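Local coordinates for beta-1,3-glucanosyltransferase (PDB 4WTP), which belongs to glycosyl hydrolase family 17 and folds as a single-chain beta/alpha barrel of the TIM type, at residues Asn57-Leu62 and Ser81-Ala86; Leu96-Asp101 and Ala146-Gln151; Asp126-Gly131 and Lys150-Leu155. All coordinates share one frame; numbering follows the deposited sequence.

Contact 1: Asn57-Leu62 and Ser81-Ala86; sequences NDFNVL and SLALAA
The first torsion of F59 sets its CG anti to the carbonyl carbon (chi1 -64°), aiming the side chain from helix 52-62 at A86 of helix 79-90. A chi2 of -7° then turns the ring until its plane almost contains the CA-CB bond, with CD2 on the side remote from CA. These two helices are consecutive members of the outer layer of the beta/alpha barrel, joined through strand 68-71, and the aromatic ring spans the gap between them. F59 CA and A86 CA, 7.6 Å apart, are the nearest such pair across the two segments. The ring and the CB methyl of A86 fill the space between, the methyl pointing at the phenylalanine and lying 3.7 Å from both F59 CD2 and F59 CE2. It approaches obliquely, meeting neither the flat face of the ring nor its rim squarely. One helical turn earlier, A83 contributes its CB, 4.5 Å from F59 CZ, in a looser contact. Two small side chains, spaced three residues apart, thus line the surface that receives the ring. The contact buries about 113 Å² in all, 62 Å² of it on F59, and is purely one of packing, with no hydrogen bond between the segments. Further residues close the pocket: Y42 packs edge-to-face with F59, while V69 of strand 68-71, together with T87, L90 and M92, also touch the F59 side chain. The preceding residue of the helix, D58, is engaged elsewhere, in a salt bridge to R286 and a hydrogen bond to Y42 OH. The carbonyl of A83, hydrogen-bonded to T87 OG1, sits at the ring edge near the plane of the aromatic group, its O atom 4.2 Å from F59 CE2.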
ATOM      1  N   ASN A  57      16.395   4.856  -9.670  1.00 23.32           N
ATOM      2  CA  ASN A  57      17.329   4.792  -8.564  1.00 22.67           C
ATOM      3  C   ASN A  57      16.710   4.176  -7.317  1.00 20.71           C
ATOM      4  O   ASN A  57      17.256   3.230  -6.743  1.00 19.94           O
ATOM      5  CB  ASN A  57      17.848   6.201  -8.230  1.00 26.92           C
ATOM      6  CG  ASN A  57      18.647   6.825  -9.359  1.00 32.46           C
ATOM      7  OD1 ASN A  57      19.274   6.128 -10.158  1.00 34.02           O
ATOM      8  ND2 ASN A  57      18.638   8.157  -9.420  1.00 32.66           N
ATOM      9  N   ASP A  58      15.576   4.729  -6.923  1.00 19.63           N
ATOM     10  CA  ASP A  58      14.836   4.225  -5.768  1.00 17.97           C
ATOM     11  C   ASP A  58      14.421   2.764  -5.938  1.00 17.77           C
ATOM     12  O   ASP A  58      14.579   1.958  -5.036  1.00 16.94           O
ATOM     13  CB  ASP A  58      13.588   5.053  -5.566  1.00 17.10           C
ATOM     14  CG  ASP A  58      13.883   6.427  -5.018  1.00 17.56           C
ATOM     15  OD1 ASP A  58      15.057   6.676  -4.630  1.00 19.16           O
ATOM     16  OD2 ASP A  58      12.941   7.228  -4.928  1.00 17.03           O
ATOM     17  N   PHE A  59      13.925   2.411  -7.118  1.00 19.48           N
ATOM     18  CA  PHE A  59      13.478   1.048  -7.346  1.00 17.39           C
ATOM     19  C   PHE A  59      14.603   0.046  -7.388  1.00 17.87           C
ATOM     20  O   PHE A  59      14.437  -1.083  -6.932  1.00 18.18           O
ATOM     21  CB  PHE A  59      12.601   0.966  -8.581  1.00 17.86           C
ATOM     22  CG  PHE A  59      11.332   1.725  -8.475  1.00 16.68           C
ATOM     23  CD1 PHE A  59      10.945   2.324  -7.272  1.00 17.39           C
ATOM     24  CD2 PHE A  59      10.504   1.866  -9.593  1.00 17.37           C
ATOM     25  CE1 PHE A  59       9.770   3.040  -7.183  1.00 16.17           C
ATOM     26  CE2 PHE A  59       9.316   2.582  -9.505  1.00 17.32           C
ATOM     27  CZ  PHE A  59       8.941   3.174  -8.305  1.00 18.50           C
ATOM     28  N   ASN A  60      15.767   0.452  -7.926  1.00 17.78           N
ATOM     29  CA  ASN A  60      16.928  -0.417  -7.870  1.00 20.05           C
ATOM     30  C   ASN A  60      17.383  -0.677  -6.457  1.00 18.02           C
ATOM     31  O   ASN A  60      17.869  -1.759  -6.146  1.00 18.61           O
ATOM     32  CB  ASN A  60      18.086   0.133  -8.749  1.00 19.31           C
ATOM     33  CG  ASN A  60      18.010  -0.351 -10.182  1.00 18.25           C
ATOM     34  OD1 ASN A  60      17.494  -1.436 -10.447  1.00 20.89           O
ATOM     35  ND2 ASN A  60      18.492   0.465 -11.110  1.00 24.12           N
ATOM     36  N   VAL A  61      17.230   0.332  -5.586  1.00 17.79           N
ATOM     37  CA  VAL A  61      17.547   0.130  -4.167  1.00 18.07           C
ATOM     38  C   VAL A  61      16.648  -0.951  -3.550  1.00 14.89           C
ATOM     39  O   VAL A  61      17.074  -1.715  -2.697  1.00 15.84           O
ATOM     40  CB  VAL A  61      17.518   1.455  -3.362  1.00 17.37           C
ATOM     41  CG1 VAL A  61      17.445   1.203  -1.860  1.00 18.58           C
ATOM     42  CG2 VAL A  61      18.718   2.333  -3.743  1.00 17.29           C
ATOM     43  N   LEU A  62      15.398  -0.992  -4.029  1.00 14.51           N
ATOM     44  CA  LEU A  62      14.402  -1.963  -3.539  1.00 13.97           C
ATOM     45  C   LEU A  62      14.477  -3.332  -4.221  1.00 14.01           C
ATOM     46  O   LEU A  62      14.089  -4.357  -3.644  1.00 14.25           O
ATOM     47  CB  LEU A  62      12.977  -1.421  -3.713  1.00 13.12           C
ATOM     48  CG  LEU A  62      12.680  -0.129  -2.973  1.00 12.93           C
ATOM     49  CD1 LEU A  62      11.260   0.323  -3.289  1.00 14.01           C
ATOM     50  CD2 LEU A  62      12.852  -0.246  -1.457  1.00 12.52           C
ATOM     51  N   SER A  81       2.269   7.327 -14.323  1.00 20.43           N
ATOM     52  CA  SER A  81       2.993   7.220 -15.612  1.00 20.88           C
ATOM     53  C   SER A  81       4.509   7.052 -15.424  1.00 19.75           C
ATOM     54  O   SER A  81       5.144   6.166 -16.032  1.00 20.94           O
ATOM     55  CB  SER A  81       2.718   8.450 -16.487  1.00 22.12           C
ATOM     56  OG  SER A  81       3.447   8.404 -17.714  1.00 23.70           O
ATOM     57  N   LEU A  82       5.075   7.833 -14.499  1.00 22.09           N
ATOM     58  CA  LEU A  82       6.505   7.690 -14.173  1.00 24.15           C
ATOM     59  C   LEU A  82       6.861   6.320 -13.589  1.00 19.63           C
ATOM     60  O   LEU A  82       7.829   5.674 -14.017  1.00 20.51           O
ATOM     61  CB  LEU A  82       6.961   8.788 -13.213  1.00 24.02           C
ATOM     62  CG  LEU A  82       7.663  10.006 -13.822  1.00 28.73           C
ATOM     63  CD1 LEU A  82       6.867  10.591 -14.978  1.00 27.99           C
ATOM     64  CD2 LEU A  82       7.949  11.048 -12.755  1.00 31.08           C
ATOM     65  N   ALA A  83       6.033   5.851 -12.643  1.00 19.02           N
ATOM     66  CA  ALA A  83       6.297   4.559 -12.000  1.00 18.99           C
ATOM     67  C   ALA A  83       6.117   3.357 -12.942  1.00 15.09           C
ATOM     68  O   ALA A  83       6.843   2.370 -12.864  1.00 17.08           O
ATOM     69  CB  ALA A  83       5.430   4.420 -10.763  1.00 17.22           C
ATOM     70  N   LEU A  84       5.162   3.489 -13.877  1.00 16.90           N
ATOM     71  CA  LEU A  84       4.983   2.469 -14.927  1.00 16.41           C
ATOM     72  C   LEU A  84       6.269   2.338 -15.778  1.00 15.83           C
ATOM     73  O   LEU A  84       6.737   1.243 -16.036  1.00 17.87           O
ATOM     74  CB  LEU A  84       3.748   2.787 -15.803  1.00 17.49           C
ATOM     75  CG  LEU A  84       2.396   2.464 -15.145  1.00 16.08           C
ATOM     76  CD1 LEU A  84       1.245   3.221 -15.808  1.00 17.04           C
ATOM     77  CD2 LEU A  84       2.155   0.955 -15.179  1.00 17.37           C
ATOM     78  N   ALA A  85       6.842   3.466 -16.152  1.00 18.82           N
ATOM     79  CA  ALA A  85       8.075   3.442 -16.960  1.00 20.42           C
ATOM     80  C   ALA A  85       9.290   2.912 -16.178  1.00 21.26           C
ATOM     81  O   ALA A  85      10.044   2.066 -16.678  1.00 19.86           O
ATOM     82  CB  ALA A  85       8.343   4.807 -17.552  1.00 22.03           C
ATOM     83  N   ALA A  86       9.412   3.326 -14.911  1.00 19.82           N
ATOM     84  CA  ALA A  86      10.534   2.876 -14.079  1.00 20.04           C
ATOM     85  C   ALA A  86      10.455   1.377 -13.789  1.00 17.04           C
ATOM     86  O   ALA A  86      11.431   0.655 -13.978  1.00 19.80           O
ATOM     87  CB  ALA A  86      10.576   3.690 -12.805  1.00 19.83           C
TER

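Contact 2: Leu96-Asp101 and Ala146-Gln151. With EDO (1,2-ethanediol), chain C.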
ATOM      1  N   LEU A  96      -1.373   0.114  -8.872  1.00 12.23           N
ATOM      2  CA  LEU A  96      -1.688   1.535  -9.003  1.00 12.32           C
ATOM      3  C   LEU A  96      -2.838   1.923  -8.092  1.00 12.25           C
ATOM      4  O   LEU A  96      -3.946   1.396  -8.181  1.00 14.55           O
ATOM      5  CB  LEU A  96      -2.096   1.831 -10.449  1.00 13.08           C
ATOM      6  CG  LEU A  96      -1.056   1.678 -11.549  1.00 14.34           C
ATOM      7  CD1 LEU A  96      -1.634   2.008 -12.929  1.00 14.15           C
ATOM      8  CD2 LEU A  96       0.123   2.589 -11.265  1.00 16.09           C
ATOM      9  N   GLY A  97      -2.584   2.880  -7.195  1.00 12.89           N
ATOM     10  CA  GLY A  97      -3.623   3.401  -6.318  1.00 14.33           C
ATOM     11  C   GLY A  97      -4.227   4.652  -6.927  1.00 13.50           C
ATOM     12  O   GLY A  97      -3.502   5.465  -7.547  1.00 15.10           O
ATOM     13  N   MET A  98      -5.537   4.787  -6.744  1.00 14.00           N
ATOM     14  CA  MET A  98      -6.275   6.012  -7.024  1.00 15.80           C
ATOM     15  C   MET A  98      -6.511   6.706  -5.705  1.00 17.25           C
ATOM     16  O   MET A  98      -6.907   6.065  -4.718  1.00 17.75           O
ATOM     17  CB  MET A  98      -7.636   5.699  -7.657  1.00 15.82           C
ATOM     18  CG  MET A  98      -7.566   4.876  -8.945  1.00 16.54           C
ATOM     19  SD  MET A  98      -9.178   4.470  -9.696  1.00 16.23           S
ATOM     20  CE  MET A  98      -9.626   6.078 -10.419  1.00 17.42           C
ATOM     21  N   TRP A  99      -6.260   8.012  -5.664  1.00 16.29           N
ATOM     22  CA  TRP A  99      -6.454   8.772  -4.437  1.00 16.92           C
ATOM     23  C   TRP A  99      -7.716   9.580  -4.479  1.00 17.78           C
ATOM     24  O   TRP A  99      -7.750  10.660  -5.087  1.00 21.37           O
ATOM     25  CB  TRP A  99      -5.250   9.660  -4.100  1.00 17.49           C
ATOM     26  CG  TRP A  99      -5.424  10.171  -2.710  1.00 19.11           C
ATOM     27  CD1 TRP A  99      -5.941  11.388  -2.317  1.00 22.42           C
ATOM     28  CD2 TRP A  99      -5.232   9.412  -1.500  1.00 19.41           C
ATOM     29  NE1 TRP A  99      -6.026  11.453  -0.948  1.00 26.36           N
ATOM     30  CE2 TRP A  99      -5.618  10.288  -0.401  1.00 23.60           C
ATOM     31  CE3 TRP A  99      -4.773   8.138  -1.225  1.00 22.03           C
ATOM     32  CZ2 TRP A  99      -5.530   9.880   0.916  1.00 24.67           C
ATOM     33  CZ3 TRP A  99      -4.683   7.736   0.100  1.00 21.82           C
ATOM     34  CH2 TRP A  99      -5.038   8.592   1.146  1.00 22.74           C
ATOM     35  N   ILE A 100      -8.773   9.054  -3.874  1.00 18.03           N
ATOM     36  CA  ILE A 100     -10.059   9.738  -3.876  1.00 18.79           C
ATOM     37  C   ILE A 100     -10.391  10.162  -2.452  1.00 20.61           C
ATOM     38  O   ILE A 100     -10.192   9.402  -1.513  1.00 19.29           O
ATOM     39  CB  ILE A 100     -11.185   8.925  -4.557  1.00 20.37           C
ATOM     40  CG1 ILE A 100     -11.227   7.519  -3.965  1.00 20.91           C
ATOM     41  CG2 ILE A 100     -10.997   8.822  -6.095  1.00 19.25           C
ATOM     42  CD1 ILE A 100     -12.415   6.700  -4.415  1.00 22.81           C
ATOM     43  N   ASP A 101     -10.809  11.421  -2.319  1.00 19.80           N
ATOM     44  CA  ASP A 101     -11.307  11.976  -1.044  1.00 22.83           C
ATOM     45  C   ASP A 101     -12.290  13.138  -1.259  1.00 24.21           C
ATOM     46  O   ASP A 101     -13.507  12.945  -1.173  1.00 25.14           O
ATOM     47  CB  ASP A 101     -10.167  12.318  -0.062  1.00 25.30           C
ATOM     48  CG  ASP A 101      -9.067  13.137  -0.690  1.00 26.77           C
ATOM     49  OD1 ASP A 101      -9.266  13.733  -1.776  1.00 32.07           O
ATOM     50  OD2 ASP A 101      -7.984  13.195  -0.066  1.00 29.77           O
ATOM     51  N   ALA A 146     -19.387   2.147  -4.143  1.00 13.22           N
ATOM     52  CA  ALA A 146     -19.637   0.943  -4.933  1.00 14.11           C
ATOM     53  C   ALA A 146     -19.909   1.266  -6.406  1.00 14.43           C
ATOM     54  O   ALA A 146     -19.346   0.633  -7.323  1.00 15.04           O
ATOM     55  CB  ALA A 146     -20.801   0.159  -4.358  1.00 14.93           C
ATOM     56  N   ASN A 147     -20.757   2.273  -6.643  1.00 14.17           N
ATOM     57  CA  ASN A 147     -21.029   2.714  -8.012  1.00 15.99           C
ATOM     58  C   ASN A 147     -19.770   3.193  -8.747  1.00 14.20           C
ATOM     59  O   ASN A 147     -19.583   2.904  -9.943  1.00 16.63           O
ATOM     60  CB  ASN A 147     -22.081   3.810  -7.978  1.00 16.55           C
ATOM     61  CG  ASN A 147     -23.442   3.284  -7.546  1.00 19.11           C
ATOM     62  OD1 ASN A 147     -23.674   2.067  -7.510  1.00 18.96           O
ATOM     63  ND2 ASN A 147     -24.337   4.193  -7.192  1.00 21.35           N
ATOM     64  N   TYR A 148     -18.905   3.925  -8.044  1.00 13.90           N
ATOM     65  CA  TYR A 148     -17.693   4.432  -8.648  1.00 13.65           C
ATOM     66  C   TYR A 148     -16.766   3.253  -9.004  1.00 14.07           C
ATOM     67  O   TYR A 148     -16.181   3.216 -10.105  1.00 14.67           O
ATOM     68  CB  TYR A 148     -17.008   5.376  -7.666  1.00 13.70           C
ATOM     69  CG  TYR A 148     -15.769   6.043  -8.190  1.00 13.08           C
ATOM     70  CD1 TYR A 148     -15.853   7.070  -9.113  1.00 15.99           C
ATOM     71  CD2 TYR A 148     -14.509   5.653  -7.758  1.00 13.25           C
ATOM     72  CE1 TYR A 148     -14.713   7.719  -9.573  1.00 16.91           C
ATOM     73  CE2 TYR A 148     -13.367   6.271  -8.232  1.00 12.94           C
ATOM     74  CZ  TYR A 148     -13.476   7.313  -9.126  1.00 15.64           C
ATOM     75  OH  TYR A 148     -12.334   7.918  -9.562  1.00 16.49           O
ATOM     76  N   ILE A 149     -16.650   2.287  -8.092  1.00 13.13           N
ATOM     77  CA  ILE A 149     -15.849   1.094  -8.359  1.00 14.18           C
ATOM     78  C   ILE A 149     -16.349   0.365  -9.597  1.00 15.43           C
ATOM     79  O   ILE A 149     -15.557  -0.068 -10.450  1.00 15.96           O
ATOM     80  CB  ILE A 149     -15.807   0.143  -7.132  1.00 14.65           C
ATOM     81  CG1 ILE A 149     -15.109   0.843  -5.967  1.00 15.83           C
ATOM     82  CG2 ILE A 149     -15.160  -1.195  -7.513  1.00 15.25           C
ATOM     83  CD1 ILE A 149     -15.353   0.206  -4.608  1.00 17.22           C
ATOM     84  N   LYS A 150     -17.666   0.209  -9.689  1.00 15.47           N
ATOM     85  CA  LYS A 150     -18.269  -0.445 -10.846  1.00 16.80           C
ATOM     86  C   LYS A 150     -17.832   0.259 -12.149  1.00 17.36           C
ATOM     87  O   LYS A 150     -17.464  -0.398 -13.137  1.00 20.23           O
ATOM     88  CB  LYS A 150     -19.798  -0.432 -10.692  1.00 19.02           C
ATOM     89  CG  LYS A 150     -20.593  -1.044 -11.838  1.00 25.39           C
ATOM     90  CD  LYS A 150     -22.029  -1.325 -11.405  1.00 28.19           C
ATOM     91  CE  LYS A 150     -22.526  -0.376 -10.311  1.00 30.23           C
ATOM     92  NZ  LYS A 150     -23.171   0.864 -10.825  1.00 32.77           N
ATOM     93  N   GLN A 151     -17.889   1.595 -12.157  1.00 15.86           N
ATOM     94  CA  GLN A 151     -17.467   2.400 -13.318  1.00 17.51           C
ATOM     95  C   GLN A 151     -15.974   2.244 -13.629  1.00 16.84           C
ATOM     96  O   GLN A 151     -15.572   2.127 -14.782  1.00 18.63           O
ATOM     97  CB  GLN A 151     -17.825   3.871 -13.110  1.00 19.52           C
ATOM     98  CG  GLN A 151     -19.328   4.121 -13.126  1.00 22.65           C
ATOM     99  CD  GLN A 151     -19.742   5.407 -12.428  1.00 28.97           C
ATOM    100  OE1 GLN A 151     -18.914   6.133 -11.866  1.00 30.12           O
ATOM    101  NE2 GLN A 151     -21.040   5.699 -12.462  1.00 32.11           N
TER
HETATM  102  C1  EDO C 302     -15.584  15.058   0.589  0.84 25.16           C
HETATM  103  O1  EDO C 302     -16.851  15.739   0.544  0.84 27.04           O
HETATM  104  C2  EDO C 302     -15.790  13.638   0.128  0.84 23.22           C
HETATM  105  O2  EDO C 302     -15.970  13.564  -1.288  0.84 25.71           O
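Van der Waals contacts converge on Y148, whose ring reaches from helix 142-156 to M98 and I100. I100 runs alongside the phenol, antiparallel to it, with I100 CD1 4.0 Å from Y148 CE2. The other branch of the isoleucine rests against the hydroxyl oxygen, its CG2 lying 3.8 Å from Y148 OH. M98 comes from the strand to meet the tyrosine: its chain is extended as far as SD and then bends (chi3 75°), which carries the terminal methyl CE to 4.2 Å from Y148 CZ. The same methyl lies against the hydroxyl oxygen, with M98 CE 3.4 Å from Y148 OH. Relative to the ring, M98 CE and I100 CD1 both lie obliquely. Y148 itself reaches outward from the helix because its CG stands anti to the backbone N (chi1 -177°).

In the beta/alpha barrel, M98 ends strand 93-98 and I100 lies in the loop that follows, so the tyrosine bridges a helix of the outer layer to the C-terminal end of a strand that is not its direct predecessor in the chain. Helix 104-119 borders the same pocket, where F106 packs edge-to-face with Y148.

Polar interactions lie at the margins, none joining the two segments. The buried hydroxyl of Y148 is satisfied by the carbonyl O of F106. Within the loop, W99 NE1 donates to D101 OD2 at 2.8 Å, a bent bond (N-H...O 139°) that meets the oxygen from above the carboxylate plane. D101 N is in turn paired with T105 OG1. The O2 of a 1,2-ethanediol, probably a crystallisation additive, lies close to D101 O in a weak and doubtful hydrogen bond.

Contact 3: Asp126-Gly131 and Lys150-Leu155; sequences DGLIVG and KQVKEL
Within the beta-alpha-beta unit of strand 125-132, helix 142-156 and strand 163-167 of the barrel, L128, V130 and V152 pack the first strand against the helix. L128 and V130, two residues apart on the strand, direct their side chains at the helix, and a single methyl, CG1 of V152, meets both. Its position follows from chi1 of V152, 172°, which sets CG1 anti to the backbone N. The closer approach is from L128, whose CD2 lies 3.5 Å from V152 CG1 as the leucine branch passes slantwise across the valine. The contact is wholly apolar and buried.

Around this point, M98 of the neighbouring strand 93-98 and L113 of helix 104-119 also touch V152, so the valine packs into a layer shared by two strands and an adjacent helix. At the other edge of the strand, the backbone of L128 is hydrogen-bonded to K162 and A164. K153 turns its end away from the strand and forms a salt bridge with D181.

V130 is at once a contact residue and the centre of an inverse gamma turn, in which G131 N makes a weak hydrogen bond to I129 O at 3.0 Å. From this turn the ends of the two valines meet head-on, with V130 CG2 4.0 Å from V152 CG1.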
ATOM      1  N   ASP A 126      -0.671  -5.199 -11.396  1.00 13.38           N
ATOM      2  CA  ASP A 126      -1.270  -6.337 -10.718  1.00 14.61           C
ATOM      3  C   ASP A 126      -2.585  -5.988 -10.046  1.00 15.36           C
ATOM      4  O   ASP A 126      -3.271  -6.856  -9.512  1.00 17.67           O
ATOM      5  CB  ASP A 126      -0.310  -6.941  -9.705  1.00 14.87           C
ATOM      6  CG  ASP A 126       0.799  -7.724 -10.367  1.00 15.81           C
ATOM      7  OD1 ASP A 126       0.552  -8.448 -11.355  1.00 18.79           O
ATOM      8  OD2 ASP A 126       1.943  -7.610  -9.951  1.00 18.14           O
ATOM      9  N   GLY A 127      -2.945  -4.711 -10.031  1.00 13.64           N
ATOM     10  CA  GLY A 127      -4.214  -4.307  -9.431  1.00 14.25           C
ATOM     11  C   GLY A 127      -4.365  -2.808  -9.443  1.00 12.32           C
ATOM     12  O   GLY A 127      -3.353  -2.082  -9.465  1.00 13.93           O
ATOM     13  N   LEU A 128      -5.622  -2.372  -9.424  1.00 12.98           N
ATOM     14  CA  LEU A 128      -5.959  -0.973  -9.280  1.00 13.07           C
ATOM     15  C   LEU A 128      -6.686  -0.825  -7.932  1.00 12.96           C
ATOM     16  O   LEU A 128      -7.723  -1.483  -7.706  1.00 12.88           O
ATOM     17  CB  LEU A 128      -6.867  -0.577 -10.429  1.00 15.31           C
ATOM     18  CG  LEU A 128      -7.199   0.896 -10.582  1.00 16.35           C
ATOM     19  CD1 LEU A 128      -5.997   1.830 -10.686  1.00 17.82           C
ATOM     20  CD2 LEU A 128      -8.038   1.032 -11.825  1.00 18.47           C
ATOM     21  N   ILE A 129      -6.162   0.045  -7.076  1.00 12.06           N
ATOM     22  CA  ILE A 129      -6.714   0.224  -5.743  1.00 11.76           C
ATOM     23  C   ILE A 129      -7.554   1.497  -5.747  1.00 11.89           C
ATOM     24  O   ILE A 129      -7.031   2.611  -5.832  1.00 13.94           O
ATOM     25  CB  ILE A 129      -5.598   0.290  -4.684  1.00 11.97           C
ATOM     26  CG1 ILE A 129      -4.609  -0.888  -4.814  1.00 12.96           C
ATOM     27  CG2 ILE A 129      -6.221   0.345  -3.286  1.00 12.88           C
ATOM     28  CD1 ILE A 129      -3.391  -0.736  -3.913  1.00 13.16           C
ATOM     29  N   VAL A 130      -8.867   1.336  -5.698  1.00 11.99           N
ATOM     30  CA  VAL A 130      -9.798   2.432  -5.903  1.00 13.84           C
ATOM     31  C   VAL A 130     -10.049   3.092  -4.554  1.00 14.51           C
ATOM     32  O   VAL A 130     -11.011   2.777  -3.857  1.00 16.68           O
ATOM     33  CB  VAL A 130     -11.108   1.954  -6.575  1.00 15.39           C
ATOM     34  CG1 VAL A 130     -11.986   3.154  -6.918  1.00 17.20           C
ATOM     35  CG2 VAL A 130     -10.778   1.129  -7.816  1.00 16.33           C
ATOM     36  N   GLY A 131      -9.144   3.999  -4.194  1.00 14.13           N
ATOM     37  CA  GLY A 131      -9.221   4.686  -2.916  1.00 15.00           C
ATOM     38  C   GLY A 131      -8.558   3.935  -1.785  1.00 13.75           C
ATOM     39  O   GLY A 131      -8.428   2.699  -1.810  1.00 13.07           O
ATOM     40  N   LYS A 150     -17.666   0.209  -9.689  1.00 15.47           N
ATOM     41  CA  LYS A 150     -18.269  -0.445 -10.846  1.00 16.80           C
ATOM     42  C   LYS A 150     -17.832   0.259 -12.149  1.00 17.36           C
ATOM     43  O   LYS A 150     -17.464  -0.398 -13.137  1.00 20.23           O
ATOM     44  CB  LYS A 150     -19.798  -0.432 -10.692  1.00 19.02           C
ATOM     45  CG  LYS A 150     -20.593  -1.044 -11.838  1.00 25.39           C
ATOM     46  CD  LYS A 150     -22.029  -1.325 -11.405  1.00 28.19           C
ATOM     47  CE  LYS A 150     -22.526  -0.376 -10.311  1.00 30.23           C
ATOM     48  NZ  LYS A 150     -23.171   0.864 -10.825  1.00 32.77           N
ATOM     49  N   GLN A 151     -17.889   1.595 -12.157  1.00 15.86           N
ATOM     50  CA  GLN A 151     -17.467   2.400 -13.318  1.00 17.51           C
ATOM     51  C   GLN A 151     -15.974   2.244 -13.629  1.00 16.84           C
ATOM     52  O   GLN A 151     -15.572   2.127 -14.782  1.00 18.63           O
ATOM     53  CB  GLN A 151     -17.825   3.871 -13.110  1.00 19.52           C
ATOM     54  CG  GLN A 151     -19.328   4.121 -13.126  1.00 22.65           C
ATOM     55  CD  GLN A 151     -19.742   5.407 -12.428  1.00 28.97           C
ATOM     56  OE1 GLN A 151     -18.914   6.133 -11.866  1.00 30.12           O
ATOM     57  NE2 GLN A 151     -21.040   5.699 -12.462  1.00 32.11           N
ATOM     58  N   VAL A 152     -15.128   2.209 -12.602  1.00 16.31           N
ATOM     59  CA  VAL A 152     -13.706   1.992 -12.795  1.00 16.55           C
ATOM     60  C   VAL A 152     -13.405   0.600 -13.364  1.00 15.83           C
ATOM     61  O   VAL A 152     -12.589   0.449 -14.298  1.00 16.74           O
ATOM     62  CB  VAL A 152     -12.917   2.258 -11.492  1.00 17.37           C
ATOM     63  CG1 VAL A 152     -11.471   1.843 -11.652  1.00 18.06           C
ATOM     64  CG2 VAL A 152     -13.031   3.733 -11.109  1.00 17.99           C
ATOM     65  N   LYS A 153     -14.071  -0.414 -12.815  1.00 16.20           N
ATOM     66  CA  LYS A 153     -13.914  -1.778 -13.296  1.00 18.01           C
ATOM     67  C   LYS A 153     -14.216  -1.902 -14.794  1.00 19.48           C
ATOM     68  O   LYS A 153     -13.501  -2.594 -15.519  1.00 19.62           O
ATOM     69  CB  LYS A 153     -14.747  -2.783 -12.476  1.00 19.33           C
ATOM     70  CG  LYS A 153     -14.507  -4.212 -12.928  1.00 22.46           C
ATOM     71  CD  LYS A 153     -14.950  -5.266 -11.926  1.00 25.42           C
ATOM     72  CE  LYS A 153     -14.700  -6.645 -12.516  1.00 25.84           C
ATOM     73  NZ  LYS A 153     -15.346  -7.730 -11.731  1.00 26.67           N
ATOM     74  N   GLU A 154     -15.246  -1.201 -15.253  1.00 19.43           N
ATOM     75  CA  GLU A 154     -15.612  -1.236 -16.672  1.00 20.47           C
ATOM     76  C   GLU A 154     -14.507  -0.679 -17.559  1.00 20.90           C
ATOM     77  O   GLU A 154     -14.371  -1.082 -18.710  1.00 23.07           O
ATOM     78  CB  GLU A 154     -16.926  -0.495 -16.887  1.00 23.63           C
ATOM     79  CG  GLU A 154     -18.131  -1.207 -16.282  1.00 29.55           C
ATOM     80  CD  GLU A 154     -19.363  -0.325 -16.194  1.00 33.10           C
ATOM     81  OE1 GLU A 154     -19.302   0.848 -16.625  1.00 35.22           O
ATOM     82  OE2 GLU A 154     -20.410  -0.808 -15.704  1.00 35.23           O
ATOM     83  N   LEU A 155     -13.704   0.230 -17.015  1.00 20.85           N
ATOM     84  CA  LEU A 155     -12.567   0.798 -17.706  1.00 19.95           C
ATOM     85  C   LEU A 155     -11.361  -0.115 -17.802  1.00 20.40           C
ATOM     86  O   LEU A 155     -10.660  -0.138 -18.816  1.00 22.80           O
ATOM     87  CB  LEU A 155     -12.134   2.134 -17.070  1.00 21.42           C
ATOM     88  CG  LEU A 155     -13.088   3.325 -17.176  1.00 23.38           C
ATOM     89  CD1 LEU A 155     -12.574   4.484 -16.342  1.00 24.34           C
ATOM     90  CD2 LEU A 155     -13.345   3.743 -18.621  1.00 24.72           C
TER

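In the fold
From the N terminus, contact 1 is the first to close, folding helix 79-90 back against helix 52-62 over a short loop that carries strand 68-71. Contact 2 opens afterwards on strand 93-98, which follows directly, and L84 CD1 touches L96 CD1 (4.2 Å) at this junction. Contact 3 opens inside the long loop of contact 2, and both end on helix 142-156, sharing K150 and Q151; contact 3 closes slightly later, so the two overlap rather than strictly nest. Their centres are about 6 Å apart, and their neighbouring strands are paired, M98 N lying 2.8 Å from I129 O in a probable hydrogen bond.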